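Local coordinates for protein NRD1 (Saccharomyces cerevisiae, PDB 3CLJ) that binds the serine-phosphorylated C-terminal domain of RNA polymerase II through its CTD-interacting domain, as part of the Nrd1-Nab3-Sen1 termination complex, at residues 51-62 with 100-111; 117-125 with 138-147. All blocks are in the same frame, centred on the assembly; numbering follows the deposited sequence. Where two conformers were deposited one is given.

Contact 1: 51-62 with 100-111; sequences RLCPDSHKLGSL and VIQELLSDAIAK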
loop_
_atom_site.group_PDB
_atom_site.type_symbol
_atom_site.label_atom_id
_atom_site.label_comp_id
_atom_site.label_asym_id
_atom_site.label_seq_id
_atom_site.Cartn_x
_atom_site.Cartn_y
_atom_site.Cartn_z
ATOM N N ARG A 51 -1.725 -3.658 8.454
ATOM C CA ARG A 51 -2.340 -3.697 9.789
ATOM C C ARG A 51 -1.531 -4.383 10.861
ATOM O O ARG A 51 -1.568 -3.964 12.001
ATOM C CB ARG A 51 -3.702 -4.381 9.740
ATOM C CG ARG A 51 -4.713 -3.558 9.040
ATOM C CD ARG A 51 -5.974 -4.375 8.897
ATOM N NE ARG A 51 -7.078 -3.474 8.519
ATOM C CZ ARG A 51 -8.179 -3.843 7.862
ATOM N NH1 ARG A 51 -8.359 -5.137 7.532
ATOM N NH2 ARG A 51 -9.130 -2.929 7.620
ATOM N N LEU A 52 -0.802 -5.423 10.485
ATOM C CA LEU A 52 -0.263 -6.364 11.442
ATOM C C LEU A 52 1.273 -6.390 11.529
ATOM O O LEU A 52 1.823 -7.043 12.408
ATOM C CB LEU A 52 -0.769 -7.786 11.079
ATOM C CG LEU A 52 -2.308 -7.962 11.230
ATOM C CD1 LEU A 52 -2.851 -9.282 10.602
ATOM C CD2 LEU A 52 -2.787 -7.803 12.671
ATOM N N CYS A 53 1.962 -5.714 10.614
ATOM C CA CYS A 53 3.400 -5.828 10.553
ATOM C C CYS A 53 4.053 -5.053 11.731
ATOM O O CYS A 53 3.412 -4.188 12.339
ATOM C CB CYS A 53 3.924 -5.312 9.185
ATOM S SG CYS A 53 3.631 -3.562 8.925
ATOM N N PRO A 54 5.334 -5.364 12.034
ATOM C CA PRO A 54 6.109 -4.556 13.024
ATOM C C PRO A 54 6.049 -3.020 12.760
ATOM O O PRO A 54 5.895 -2.571 11.604
ATOM C CB PRO A 54 7.544 -5.111 12.863
ATOM C CG PRO A 54 7.317 -6.539 12.397
ATOM C CD PRO A 54 6.146 -6.463 11.446
ATOM N N ASP A 55 6.154 -2.212 13.801
ATOM C CA ASP A 55 6.142 -0.736 13.666
ATOM C C ASP A 55 7.120 -0.210 12.608
ATOM O O ASP A 55 6.769 0.613 11.764
ATOM C CB ASP A 55 6.486 -0.064 15.020
ATOM C CG ASP A 55 5.412 -0.296 16.083
ATOM O OD1 ASP A 55 4.441 -1.049 15.779
ATOM O OD2 ASP A 55 5.550 0.279 17.201
ATOM N N SER A 56 8.366 -0.655 12.699
ATOM C CA SER A 56 9.416 -0.204 11.776
ATOM C C SER A 56 9.102 -0.645 10.289
ATOM O O SER A 56 9.583 -0.038 9.325
ATOM C CB SER A 56 10.765 -0.716 12.266
ATOM O OG SER A 56 10.859 -2.110 11.957
ATOM N N HIS A 57 8.255 -1.662 10.151
ATOM C CA HIS A 57 7.833 -2.238 8.902
ATOM C C HIS A 57 6.608 -1.546 8.237
ATOM O O HIS A 57 6.265 -1.842 7.081
ATOM C CB HIS A 57 7.598 -3.767 9.074
ATOM C CG HIS A 57 8.862 -4.582 9.194
ATOM N ND1 HIS A 57 9.973 -4.159 9.883
ATOM C CD2 HIS A 57 9.182 -5.806 8.701
ATOM C CE1 HIS A 57 10.915 -5.084 9.835
ATOM N NE2 HIS A 57 10.459 -6.097 9.116
ATOM N N LYS A 58 5.963 -0.610 8.926
ATOM C CA LYS A 58 4.784 0.055 8.355
ATOM C C LYS A 58 5.069 0.857 7.079
ATOM O O LYS A 58 4.257 0.839 6.160
ATOM C CB LYS A 58 4.126 0.963 9.393
ATOM C CG LYS A 58 3.666 0.252 10.650
ATOM C CD LYS A 58 2.251 -0.290 10.480
ATOM C CE LYS A 58 1.914 -1.230 11.654
ATOM N NZ LYS A 58 0.442 -1.518 11.679
ATOM N N LEU A 59 6.211 1.543 7.028
ATOM C CA LEU A 59 6.626 2.241 5.835
ATOM C C LEU A 59 6.667 1.276 4.636
ATOM O O LEU A 59 5.996 1.520 3.610
ATOM C CB LEU A 59 7.997 2.878 6.064
ATOM C CG LEU A 59 8.617 3.631 4.856
ATOM C CD1 LEU A 59 7.634 4.742 4.320
ATOM C CD2 LEU A 59 10.013 4.172 5.162
ATOM N N GLY A 60 7.391 0.165 4.779
ATOM C CA GLY A 60 7.420 -0.906 3.744
ATOM C C GLY A 60 6.047 -1.340 3.272
ATOM O O GLY A 60 5.821 -1.537 2.076
ATOM N N SER A 61 5.126 -1.498 4.218
ATOM C CA SER A 61 3.756 -1.883 3.905
ATOM C C SER A 61 3.020 -0.843 3.039
ATOM O O SER A 61 2.222 -1.205 2.160
ATOM C CB SER A 61 2.971 -2.193 5.174
ATOM O OG SER A 61 2.452 -0.961 5.763
ATOM N N LEU A 62 3.318 0.434 3.248
ATOM C CA LEU A 62 2.753 1.495 2.384
ATOM C C LEU A 62 3.451 1.568 1.001
ATOM O O LEU A 62 2.822 1.953 -0.014
ATOM C CB LEU A 62 2.798 2.862 3.116
ATOM C CG LEU A 62 1.877 2.963 4.350
ATOM C CD1 LEU A 62 2.169 4.277 5.136
ATOM C CD2 LEU A 62 0.384 2.803 4.086
ATOM N N VAL A 100 -9.768 1.873 3.099
ATOM C CA VAL A 100 -8.993 1.674 4.338
ATOM C C VAL A 100 -7.725 2.520 4.459
ATOM O O VAL A 100 -7.082 2.470 5.501
ATOM C CB VAL A 100 -8.565 0.181 4.578
ATOM C CG1 VAL A 100 -9.845 -0.729 4.741
ATOM C CG2 VAL A 100 -7.612 -0.251 3.473
ATOM N N ILE A 101 -7.361 3.275 3.410
ATOM C CA ILE A 101 -6.096 3.990 3.415
ATOM C C ILE A 101 -5.904 4.998 4.598
ATOM O O ILE A 101 -4.785 5.184 5.074
ATOM C CB ILE A 101 -5.761 4.655 2.031
ATOM C CG1 ILE A 101 -4.261 4.807 1.882
ATOM C CG2 ILE A 101 -6.511 6.002 1.793
ATOM C CD1 ILE A 101 -3.460 3.530 2.063
ATOM N N GLN A 102 -6.974 5.679 5.030
ATOM C CA GLN A 102 -6.815 6.564 6.161
ATOM C C GLN A 102 -6.500 5.821 7.463
ATOM O O GLN A 102 -5.642 6.286 8.238
ATOM C CB GLN A 102 -8.066 7.378 6.318
ATOM C CG GLN A 102 -8.218 8.311 5.155
ATOM C CD GLN A 102 -9.522 9.055 5.196
ATOM O OE1 GLN A 102 -10.406 8.807 4.382
ATOM N NE2 GLN A 102 -9.676 9.925 6.187
ATOM N N GLU A 103 -7.182 4.685 7.695
ATOM C CA GLU A 103 -6.862 3.772 8.816
ATOM C C GLU A 103 -5.381 3.354 8.779
ATOM O O GLU A 103 -4.637 3.419 9.791
ATOM C CB GLU A 103 -7.744 2.509 8.764
ATOM C CG GLU A 103 -7.320 1.386 9.710
ATOM C CD GLU A 103 -7.839 0.014 9.293
ATOM O OE1 GLU A 103 -8.873 -0.055 8.550
ATOM O OE2 GLU A 103 -7.196 -0.982 9.725
ATOM N N LEU A 104 -4.965 2.903 7.597
ATOM C CA LEU A 104 -3.626 2.377 7.463
ATOM C C LEU A 104 -2.594 3.485 7.617
ATOM O O LEU A 104 -1.561 3.253 8.209
ATOM C CB LEU A 104 -3.430 1.675 6.094
ATOM C CG LEU A 104 -4.321 0.477 5.795
ATOM C CD1 LEU A 104 -3.851 -0.131 4.428
ATOM C CD2 LEU A 104 -4.361 -0.571 6.920
ATOM N N LEU A 105 -2.823 4.634 6.993
ATOM C CA LEU A 105 -1.899 5.781 7.161
ATOM C C LEU A 105 -1.776 6.292 8.583
ATOM O O LEU A 105 -0.663 6.529 9.048
ATOM C CB LEU A 105 -2.355 6.977 6.292
ATOM C CG LEU A 105 -2.052 6.786 4.795
ATOM C CD1 LEU A 105 -3.006 7.707 3.917
ATOM C CD2 LEU A 105 -0.545 7.005 4.486
ATOM N N SER A 106 -2.916 6.514 9.266
ATOM C CA SER A 106 -2.879 7.024 10.629
ATOM C C SER A 106 -2.065 6.107 11.517
ATOM O O SER A 106 -1.245 6.587 12.293
ATOM C CB SER A 106 -4.301 7.246 11.208
ATOM O OG SER A 106 -4.967 8.136 10.302
ATOM N N ASP A 107 -2.305 4.800 11.413
ATOM C CA ASP A 107 -1.558 3.836 12.198
ATOM C C ASP A 107 -0.069 3.797 11.800
ATOM O O ASP A 107 0.786 3.743 12.662
ATOM C CB ASP A 107 -2.153 2.421 12.070
ATOM C CG ASP A 107 -1.664 1.492 13.144
ATOM O OD1 ASP A 107 -1.607 1.931 14.327
ATOM O OD2 ASP A 107 -1.409 0.301 12.847
ATOM N N ALA A 108 0.231 3.779 10.506
ATOM C CA ALA A 108 1.637 3.731 10.067
ATOM C C ALA A 108 2.393 4.941 10.619
ATOM O O ALA A 108 3.512 4.786 11.119
ATOM C CB ALA A 108 1.739 3.660 8.517
ATOM N N ILE A 109 1.756 6.139 10.546
ATOM C CA ILE A 109 2.373 7.384 11.011
ATOM C C ILE A 109 2.621 7.326 12.522
ATOM O O ILE A 109 3.740 7.614 12.990
ATOM C CB ILE A 109 1.583 8.616 10.589
ATOM C CG1 ILE A 109 1.784 8.862 9.089
ATOM C CG2 ILE A 109 2.011 9.848 11.401
ATOM C CD1 ILE A 109 0.705 9.810 8.453
ATOM N N ALA A 110 1.606 6.891 13.270
ATOM C CA ALA A 110 1.646 6.796 14.749
ATOM C C ALA A 110 2.751 5.809 15.208
ATOM O O ALA A 110 3.334 5.941 16.263
ATOM C CB ALA A 110 0.287 6.329 15.273
ATOM N N LYS A 111 3.017 4.793 14.414
ATOM C CA LYS A 111 3.996 3.810 14.805
ATOM C C LYS A 111 5.406 4.044 14.230
ATOM O O LYS A 111 6.340 3.338 14.578
ATOM C CB LYS A 111 3.449 2.436 14.444
ATOM C CG LYS A 111 2.209 2.040 15.295
ATOM C CD LYS A 111 1.614 0.713 14.789
ATOM C CE LYS A 111 0.879 -0.040 15.896
ATOM N NZ LYS A 111 -0.076 0.831 16.625
#
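Arg-51 and Lys-58 reach across to the carboxylates of Glu-103 and Asp-107, joining the C-terminal end of helix 39-52 and the first turn of helix 58-77 to helix 90-111 in the all-helical CTD-interacting domain (CID). Helix 58-62 runs roughly antiparallel to 100-111, at 149° and 9.6 Å between axes.

At the outer edge Arg-51 grips Glu-103 side-on with two nitrogens. NE donates to Glu-103 OE2 at 2.8 Å. NH2 meets the syn lone pair of Glu-103 OE1 at 3.0 Å, in an almost straight bond (177°). The guanidinium and carboxylate planes are nearly coplanar, so both acceptors are served at once; Arg-51 NH1 turns to Asp-48 instead. On the glutamate side, CG stands anti to the backbone N (chi1 169°) and the rest of the chain is extended, which carries the carboxylate out to the arginine.

Deeper in, the Lys-58 ammonium is shared. NZ binds Asp-107 OD2 at 2.8 Å from the anti side, well out of the carboxylate plane, and also donates to the backbone oxygen of Ser-50 and weakly to that of Arg-51, tying the end of the preceding helix to the aspartate. The second oxygen, Asp-107 OD1, takes Lys-111 NZ on its syn side at 3.0 Å, so the carboxylate is held between two lysines and its charge is probably well balanced. Asp-55 lies across the Lys-111 chain, its OD1 against CD.

Of the backbone, Lys-58 O takes both Ser-61 OG and Leu-62 N.

Below the ion pairs the surface turns apolar. Ala-108 fits between Lys-58 and Leu-62, and Leu-62 CD1, 3.9 Å from Leu-105 CD2, presses tightly on Ala-108 CB at 3.5 Å.

Contact 2: 117-125 with 138-147; sequences KEKIRMLLD and LNAIRSKCFA
Arg-142 reaches across to Asp-125 on helix 114-130, fastening the C-terminal turn and short helix 144-149 onto the outside of the helical CID fold. The turn itself is a type I beta turn from Ala-140 to Ser-143, with Ser-143 at the N-cap position of the helix; Ser-143 OG bonds Ala-140 O in the carbonyl plane.

The charged contacts centre on Arg-142. Its NH2 donates to Asp-125 OD2 at 3.0 Å; the oxygen lies near the guanidinium plane and is met on its syn side, somewhat tilted from the carboxylate plane. The bond from Arg-142 NE to Asp-125 OD1 is weak, bent to 120°. With carboxylate and guanidinium planes 55° apart, the pair cannot form a flat two-bonded grip. CG of Arg-142 lies anti to the backbone N (chi1 -167°), and a bend at chi2 turns the chain to the aspartate. Replacing Arg-142 by an alanine would probably leave Asp-125 without its salt-bridge partner from the turn and Leu-124 without part of the chain it packs on.

In the conformer described, and so with some doubt, Arg-121 lies offset over a face of the Arg-142 guanidinium, with Arg-121 NE 3.3 Å from Arg-142 NE. Both are donors, so no bond joins them; the nearby Asp-125 probably eases the repulsion between their charges. At the other end of the contact, Lys-117 sends its ammonium to the backbone oxygen of Ser-112.

Apolar contacts fill the inner side. Leu-124 and Arg-142 lie alongside each other, pointing opposite ways, with Leu-124 CD1 against Arg-142 CA. The other branch of the leucine crosses Leu-138 at about a right angle, Leu-124 CD2 meeting Leu-138 CD1 at 4.0 Å.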
loop_
_atom_site.group_PDB
_atom_site.type_symbol
_atom_site.label_atom_id
_atom_site.label_comp_id
_atom_site.label_asym_id
_atom_site.label_seq_id
_atom_site.Cartn_x
_atom_site.Cartn_y
_atom_site.Cartn_z
ATOM N N LYS A 117 8.124 8.691 9.273
ATOM C CA LYS A 117 7.014 9.669 9.142
ATOM C C LYS A 117 7.244 10.559 7.935
ATOM O O LYS A 117 6.305 10.843 7.181
ATOM C CB LYS A 117 6.906 10.551 10.375
ATOM C CG LYS A 117 6.256 9.884 11.578
ATOM C CD LYS A 117 5.662 10.941 12.501
ATOM C CE LYS A 117 6.019 10.747 13.997
ATOM N NZ LYS A 117 5.643 9.387 14.513
ATOM N N GLU A 118 8.503 10.981 7.744
ATOM C CA GLU A 118 8.814 11.932 6.661
ATOM C C GLU A 118 8.756 11.317 5.285
ATOM O O GLU A 118 8.390 11.971 4.320
ATOM C CB GLU A 118 9.956 12.942 6.946
ATOM C CG GLU A 118 9.569 14.025 8.053
ATOM C CD GLU A 118 8.346 14.987 7.743
ATOM O OE1 GLU A 118 8.569 15.968 6.987
ATOM O OE2 GLU A 118 7.200 14.806 8.298
ATOM N N LYS A 119 9.106 10.023 5.224
ATOM C CA LYS A 119 8.983 9.207 4.027
ATOM C C LYS A 119 7.506 8.926 3.714
ATOM O O LYS A 119 7.121 8.868 2.530
ATOM C CB LYS A 119 9.790 7.888 4.180
ATOM C CG LYS A 119 11.311 8.138 4.051
ATOM C CD LYS A 119 12.169 7.005 4.645
ATOM C CE LYS A 119 13.741 7.281 4.500
ATOM N NZ LYS A 119 14.526 6.473 5.532
ATOM N N ILE A 120 6.689 8.728 4.745
ATOM C CA ILE A 120 5.231 8.622 4.493
ATOM C C ILE A 120 4.668 9.940 3.903
ATOM O O ILE A 120 3.962 9.929 2.902
ATOM C CB ILE A 120 4.437 8.190 5.764
ATOM C CG1 ILE A 120 4.881 6.784 6.231
ATOM C CG2 ILE A 120 2.854 8.355 5.527
ATOM C CD1 ILE A 120 4.425 6.377 7.606
ATOM N N ARG A 121 5.018 11.072 4.501
ATOM C CA ARG A 121 4.663 12.393 3.950
ATOM C C ARG A 121 4.998 12.530 2.453
ATOM O O ARG A 121 4.135 12.947 1.677
ATOM C CB ARG A 121 5.304 13.470 4.826
ATOM C CG ARG A 121 4.552 14.805 4.917
ATOM C CD ARG A 121 4.690 15.687 3.665
ATOM N NE ARG A 121 4.944 17.092 3.973
ATOM C CZ ARG A 121 4.563 17.736 5.076
ATOM N NH1 ARG A 121 3.871 17.133 6.020
ATOM N NH2 ARG A 121 4.891 19.001 5.243
ATOM N N MET A 122 6.209 12.133 2.022
ATOM C CA MET A 122 6.542 12.211 0.584
ATOM C C MET A 122 5.750 11.305 -0.279
ATOM O O MET A 122 5.337 11.655 -1.386
ATOM C CB MET A 122 8.022 11.919 0.274
ATOM C CG MET A 122 8.276 11.957 -1.297
ATOM S SD MET A 122 8.127 13.612 -2.087
ATOM C CE MET A 122 6.941 13.267 -3.375
ATOM N N LEU A 123 5.503 10.117 0.231
ATOM C CA LEU A 123 4.622 9.205 -0.421
ATOM C C LEU A 123 3.201 9.766 -0.580
ATOM O O LEU A 123 2.567 9.608 -1.656
ATOM C CB LEU A 123 4.643 7.889 0.397
ATOM C CG LEU A 123 4.261 6.575 -0.221
ATOM C CD1 LEU A 123 5.177 6.190 -1.405
ATOM C CD2 LEU A 123 4.115 5.459 0.877
ATOM N N LEU A 124 2.664 10.400 0.487
ATOM C CA LEU A 124 1.399 11.174 0.352
ATOM C C LEU A 124 1.449 12.191 -0.779
ATOM O O LEU A 124 0.441 12.429 -1.483
ATOM C CB LEU A 124 1.009 11.878 1.687
ATOM C CG LEU A 124 0.554 10.824 2.724
ATOM C CD1 LEU A 124 0.374 11.400 4.135
ATOM C CD2 LEU A 124 -0.771 10.131 2.213
ATOM N N ASP A 125 2.615 12.818 -0.959
ATOM C CA ASP A 125 2.762 13.833 -2.015
ATOM C C ASP A 125 2.722 13.234 -3.416
ATOM O O ASP A 125 2.086 13.773 -4.332
ATOM C CB ASP A 125 4.033 14.658 -1.791
ATOM C CG ASP A 125 3.889 15.626 -0.616
ATOM O OD1 ASP A 125 2.732 15.843 -0.171
ATOM O OD2 ASP A 125 4.919 16.179 -0.135
ATOM N N LEU A 138 -6.687 13.594 2.352
ATOM C CA LEU A 138 -5.489 13.076 2.979
ATOM C C LEU A 138 -4.597 14.242 3.491
ATOM O O LEU A 138 -3.552 13.975 4.097
ATOM C CB LEU A 138 -4.647 12.208 1.969
ATOM C CG LEU A 138 -5.379 10.877 1.582
ATOM C CD1 LEU A 138 -4.461 9.956 0.782
ATOM C CD2 LEU A 138 -5.939 10.082 2.803
ATOM N N ASN A 139 -5.005 15.485 3.239
ATOM C CA ASN A 139 -4.166 16.615 3.545
ATOM C C ASN A 139 -3.980 16.894 5.071
ATOM O O ASN A 139 -2.982 17.498 5.460
ATOM C CB ASN A 139 -4.675 17.827 2.782
ATOM C CG ASN A 139 -3.833 19.094 2.992
ATOM O OD1 ASN A 139 -4.341 20.112 3.487
ATOM N ND2 ASN A 139 -2.590 19.063 2.550
ATOM N N ALA A 140 -4.956 16.523 5.883
ATOM C CA ALA A 140 -4.871 16.653 7.348
ATOM C C ALA A 140 -3.941 15.542 7.912
ATOM O O ALA A 140 -3.046 15.849 8.684
ATOM C CB ALA A 140 -6.254 16.612 7.995
ATOM N N ILE A 141 -4.093 14.310 7.420
ATOM C CA ILE A 141 -3.235 13.184 7.764
ATOM C C ILE A 141 -1.778 13.488 7.409
ATOM O O ILE A 141 -0.869 13.168 8.162
ATOM C CB ILE A 141 -3.727 11.886 7.093
ATOM C CG1 ILE A 141 -5.049 11.459 7.697
ATOM C CG2 ILE A 141 -2.688 10.752 7.187
ATOM C CD1 ILE A 141 -5.788 10.397 6.829
ATOM N N ARG A 142 -1.581 14.170 6.282
ATOM C CA ARG A 142 -0.282 14.577 5.846
ATOM C C ARG A 142 0.436 15.551 6.811
ATOM O O ARG A 142 1.660 15.610 6.845
ATOM C CB ARG A 142 -0.416 15.189 4.439
ATOM C CG ARG A 142 0.877 15.402 3.688
ATOM C CD ARG A 142 0.912 16.798 3.177
ATOM N NE ARG A 142 2.102 17.082 2.364
ATOM C CZ ARG A 142 2.535 18.308 2.035
ATOM N NH1 ARG A 142 1.890 19.400 2.446
ATOM N NH2 ARG A 142 3.629 18.457 1.280
ATOM N N SER A 143 -0.286 16.339 7.599
ATOM C CA SER A 143 0.421 17.345 8.437
ATOM C C SER A 143 1.263 16.729 9.596
ATOM O O SER A 143 0.916 15.653 10.142
ATOM C CB SER A 143 -0.529 18.438 8.915
ATOM O OG SER A 143 -1.522 17.870 9.713
ATOM N N LYS A 144 2.405 17.374 9.870
ATOM C CA LYS A 144 3.365 17.068 10.986
ATOM C C LYS A 144 2.704 17.185 12.374
ATOM O O LYS A 144 3.132 16.541 13.363
ATOM C CB LYS A 144 4.580 18.037 10.988
ATOM C CG LYS A 144 5.698 17.656 10.063
ATOM C CD LYS A 144 6.904 18.597 10.286
ATOM C CE LYS A 144 8.226 17.862 9.947
ATOM N NZ LYS A 144 9.492 18.647 10.159
ATOM N N CYS A 145 1.710 18.068 12.442
ATOM C CA CYS A 145 0.888 18.222 13.610
ATOM C C CYS A 145 0.064 16.984 13.867
ATOM O O CYS A 145 -0.196 16.670 15.020
ATOM C CB CYS A 145 -0.013 19.424 13.417
ATOM S SG CYS A 145 1.013 20.920 13.363
ATOM N N PHE A 146 -0.314 16.283 12.784
ATOM C CA PHE A 146 -1.141 15.057 12.852
ATOM C C PHE A 146 -0.397 13.999 13.602
ATOM O O PHE A 146 -0.970 13.325 14.502
ATOM C CB PHE A 146 -1.432 14.504 11.467
ATOM C CG PHE A 146 -2.145 13.171 11.470
ATOM C CD1 PHE A 146 -3.507 13.083 11.809
ATOM C CD2 PHE A 146 -1.488 12.008 11.088
ATOM C CE1 PHE A 146 -4.212 11.839 11.768
ATOM C CE2 PHE A 146 -2.172 10.763 11.062
ATOM C CZ PHE A 146 -3.554 10.699 11.403
ATOM N N ALA A 147 0.871 13.845 13.164
ATOM C CA ALA A 147 1.811 12.824 13.661
ATOM C C ALA A 147 2.023 12.996 15.185
ATOM O O ALA A 147 1.935 12.002 15.934
ATOM C CB ALA A 147 3.117 12.899 12.891
#

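Overall arrangement
Helix 90-111 ties the two contacts together: contact 1 uses the face turned to 51-62, while other residues of the same helix meet the partners of contact 2. The centres lie about 12 Å apart, and both segments of contact 1 precede both of contact 2 in the sequence. The seam has a probable hydrogen bond, Lys-117 NZ to Ile-109 O at 3.0 Å, and packing of Ile-109 CG2 on Ala-147 CB at 3.6 Å. Leu-59 CD2 also touches Lys-119 CD at 3.6 Å, linking helices 58-77 and 114-130 directly. Contact 1 is partly buried, its centre about 9 Å from that of the chain; contact 2 sits at the surface, about 15 Å out.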